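Local coordinates for protein dodecin (Thermus thermophilus, PDB 2UX9) that binds and sequesters flavins such as FMN and FAD, probably as a storage protein, and also binds coenzyme A, as a hollow dodecamer built from four trimers, at residues Asp37-Lys42 with Val58-Gly63. The protein carries 1 engineered substitution. Residues are numbered along the deposited sequence; the frame is centred on the assembly and turned at random.
Sequences DWFEVK and VVLEVG. With FMN (flavin mononucleotide), chain P.
Gly63 O takes two backbone N-H groups, a firm bond from Asp37 N at 2.9 Å and a weak one from Trp38 N, so the two residues share one partner in a classic beta bulge. Gly63 N answers to Trp38 O at 2.8 Å, and a regular antiparallel register follows, with Glu40 and Glu61 as a hydrogen-bonded pair and Lys42 N on Val59 O. The indole of Trp38 lies between glycine and flavin: Gly63 CA sits over its six-membered ring, 3.7 Å from the centroid in a CH-pi contact, while the flavin ring lies over the opposite face, FMN C6 3.4 Å from Trp38 CE2. A chi1 of 86° sets CG between N and C and carries the ring back over the glycine. Trp38 NE1 donates in the ring plane to Glu40 OE2 at 2.9 Å, nearly straight (170°), from above the carboxylate plane, which helps to hold the indole's rotation; Lys7 NZ forms a salt bridge with Glu40 OE1. With an alanine here instead of the indole, the flavin is likely to lose the flat surface under C6, and Glu40 OE2 this donor. On the other sheet face, Leu60 CD1 meets Phe39 CB and Val41 CG1 meets Val58 CG1. Asp37 OD2 lies 2.6 Å from FMN O1P, with a sodium ion nearby that may offset like charges. Asp37 and Trp38 thus form part of the dodecin flavin pocket, shared between neighbouring subunits.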
loop_
_atom_site.group_PDB
_atom_site.type_symbol
_atom_site.label_atom_id
_atom_site.label_comp_id
_atom_site.label_asym_id
_atom_site.label_seq_id
_atom_site.Cartn_x
_atom_site.Cartn_y
_atom_site.Cartn_z
ATOM N N ASP C 37 -10.932 12.398 20.257
ATOM C CA ASP C 37 -10.623 13.553 19.413
ATOM C C ASP C 37 -10.886 13.345 17.916
ATOM O O ASP C 37 -11.496 14.204 17.263
ATOM C CB ASP C 37 -9.159 13.955 19.633
ATOM C CG ASP C 37 -8.940 14.704 20.936
ATOM O OD1 ASP C 37 -9.882 15.332 21.459
ATOM O OD2 ASP C 37 -7.802 14.653 21.443
ATOM N N TRP C 38 -10.420 12.239 17.355
ATOM C CA TRP C 38 -10.587 12.008 15.925
ATOM C C TRP C 38 -10.713 10.530 15.613
ATOM O O TRP C 38 -10.396 9.678 16.440
ATOM C CB TRP C 38 -9.436 12.653 15.118
ATOM C CG TRP C 38 -8.214 11.791 14.988
ATOM C CD1 TRP C 38 -7.898 10.993 13.940
ATOM C CD2 TRP C 38 -7.155 11.632 15.945
ATOM N NE1 TRP C 38 -6.713 10.341 14.183
ATOM C CE2 TRP C 38 -6.235 10.725 15.403
ATOM C CE3 TRP C 38 -6.891 12.194 17.194
ATOM C CZ2 TRP C 38 -5.065 10.347 16.074
ATOM C CZ3 TRP C 38 -5.727 11.813 17.864
ATOM C CH2 TRP C 38 -4.839 10.892 17.303
ATOM N N PHE C 39 -11.212 10.234 14.418
ATOM C CA PHE C 39 -11.269 8.871 13.932
ATOM C C PHE C 39 -10.797 8.799 12.494
ATOM O O PHE C 39 -10.779 9.795 11.776
ATOM C CB PHE C 39 -12.666 8.247 14.089
ATOM C CG PHE C 39 -13.730 8.903 13.252
ATOM C CD1 PHE C 39 -14.021 8.456 11.969
ATOM C CD2 PHE C 39 -14.448 9.970 13.747
ATOM C CE1 PHE C 39 -14.999 9.064 11.204
ATOM C CE2 PHE C 39 -15.429 10.571 12.993
ATOM C CZ PHE C 39 -15.699 10.122 11.714
ATOM N N GLU C 40 -10.379 7.601 12.112
ATOM C CA GLU C 40 -9.901 7.287 10.773
ATOM C C GLU C 40 -10.579 5.998 10.356
ATOM O O GLU C 40 -10.403 4.977 11.021
ATOM C CB GLU C 40 -8.383 7.062 10.779
ATOM C CG GLU C 40 -7.562 8.237 11.282
ATOM C CD GLU C 40 -6.144 7.858 11.706
ATOM O OE1 GLU C 40 -5.722 6.681 11.552
ATOM O OE2 GLU C 40 -5.430 8.738 12.201
ATOM N N VAL C 41 -11.335 6.008 9.267
ATOM C CA VAL C 41 -11.912 4.773 8.746
ATOM C C VAL C 41 -10.823 3.960 8.039
ATOM O O VAL C 41 -10.150 4.449 7.130
ATOM C CB VAL C 41 -13.073 5.047 7.788
ATOM C CG1 VAL C 41 -13.573 3.758 7.149
ATOM C CG2 VAL C 41 -14.202 5.758 8.535
ATOM N N LYS C 42 -10.648 2.713 8.464
ATOM C CA LYS C 42 -9.655 1.823 7.867
ATOM C C LYS C 42 -10.252 0.929 6.799
ATOM O O LYS C 42 -9.620 0.688 5.766
ATOM C CB LYS C 42 -9.024 0.954 8.951
ATOM C CG LYS C 42 -8.198 1.743 9.959
ATOM C CD LYS C 42 -7.004 2.475 9.344
ATOM C CE LYS C 42 -5.977 1.518 8.765
ATOM N NZ LYS C 42 -4.697 2.188 8.402
ATOM N N VAL C 58 -17.900 -0.996 10.016
ATOM C CA VAL C 58 -16.907 0.019 9.711
ATOM C C VAL C 58 -15.772 -0.124 10.711
ATOM O O VAL C 58 -15.984 -0.006 11.919
ATOM C CB VAL C 58 -17.513 1.410 9.757
ATOM C CG1 VAL C 58 -16.447 2.450 9.460
ATOM C CG2 VAL C 58 -18.652 1.510 8.754
ATOM N N VAL C 59 -14.587 -0.429 10.198
ATOM C CA VAL C 59 -13.397 -0.606 11.004
ATOM C C VAL C 59 -12.746 0.751 11.100
ATOM O O VAL C 59 -12.439 1.354 10.079
ATOM C CB VAL C 59 -12.423 -1.595 10.351
ATOM C CG1 VAL C 59 -11.175 -1.802 11.249
ATOM C CG2 VAL C 59 -13.127 -2.924 10.031
ATOM N N LEU C 60 -12.562 1.257 12.315
ATOM C CA LEU C 60 -11.978 2.569 12.464
ATOM C C LEU C 60 -10.994 2.648 13.608
ATOM O O LEU C 60 -11.082 1.906 14.582
ATOM C CB LEU C 60 -13.058 3.652 12.573
ATOM C CG LEU C 60 -13.998 3.628 13.776
ATOM C CD1 LEU C 60 -14.937 4.841 13.788
ATOM C CD2 LEU C 60 -14.818 2.356 13.844
ATOM N N GLU C 61 -10.023 3.527 13.449
ATOM C CA GLU C 61 -9.107 3.918 14.517
ATOM C C GLU C 61 -9.687 5.128 15.218
ATOM O O GLU C 61 -10.173 6.048 14.550
ATOM C CB GLU C 61 -7.750 4.300 13.933
ATOM C CG GLU C 61 -7.018 3.160 13.232
ATOM C CD GLU C 61 -6.291 2.247 14.192
ATOM O OE1 GLU C 61 -5.753 1.223 13.733
ATOM O OE2 GLU C 61 -6.250 2.548 15.404
ATOM N N VAL C 62 -9.629 5.136 16.540
ATOM C CA VAL C 62 -10.126 6.247 17.322
ATOM C C VAL C 62 -8.949 6.771 18.144
ATOM O O VAL C 62 -8.303 6.003 18.869
ATOM C CB VAL C 62 -11.282 5.788 18.215
ATOM C CG1 VAL C 62 -11.764 6.911 19.049
ATOM C CG2 VAL C 62 -12.429 5.214 17.344
ATOM N N GLY C 63 -8.661 8.064 18.013
ATOM C CA GLY C 63 -7.570 8.716 18.723
ATOM C C GLY C 63 -8.071 9.552 19.881
ATOM O O GLY C 63 -9.029 10.327 19.736
HETATM N N1 FMN P . -8.296 16.679 13.499
HETATM C C2 FMN P . -9.220 16.632 12.490
HETATM O O2 FMN P . -10.093 17.493 12.419
HETATM N N3 FMN P . -9.165 15.643 11.539
HETATM C C4 FMN P . -8.183 14.683 11.587
HETATM O O4 FMN P . -8.398 13.639 10.960
HETATM C C4A FMN P . -7.228 14.738 12.595
HETATM N N5 FMN P . -6.203 13.821 12.659
HETATM C C5A FMN P . -5.260 13.870 13.664
HETATM C C6 FMN P . -4.248 12.908 13.704
HETATM C C7 FMN P . -3.292 12.932 14.712
HETATM C C7M FMN P . -2.087 12.027 14.617
HETATM C C8 FMN P . -3.368 13.931 15.685
HETATM C C8M FMN P . -2.426 13.944 16.851
HETATM C C9 FMN P . -4.372 14.884 15.653
HETATM C C9A FMN P . -5.336 14.859 14.641
HETATM N N10 FMN P . -6.366 15.795 14.576
HETATM C C10 FMN P . -7.291 15.739 13.550
HETATM C "C1'" FMN P . -6.566 16.826 15.665
HETATM C "C2'" FMN P . -7.184 16.208 16.923
HETATM O "O2'" FMN P . -8.476 15.721 16.624
HETATM C "C3'" FMN P . -7.285 17.221 18.065
HETATM O "O3'" FMN P . -8.101 18.313 17.697
HETATM C "C4'" FMN P . -5.930 17.774 18.499
HETATM O "O4'" FMN P . -4.979 16.737 18.620
HETATM C "C5'" FMN P . -6.056 18.470 19.841
HETATM O "O5'" FMN P . -6.383 17.465 20.765
HETATM P P FMN P . -6.406 17.749 22.331
HETATM O O1P FMN P . -7.034 16.552 23.017
HETATM O O2P FMN P . -4.982 17.927 22.800
HETATM O O3P FMN P . -7.207 19.005 22.594
#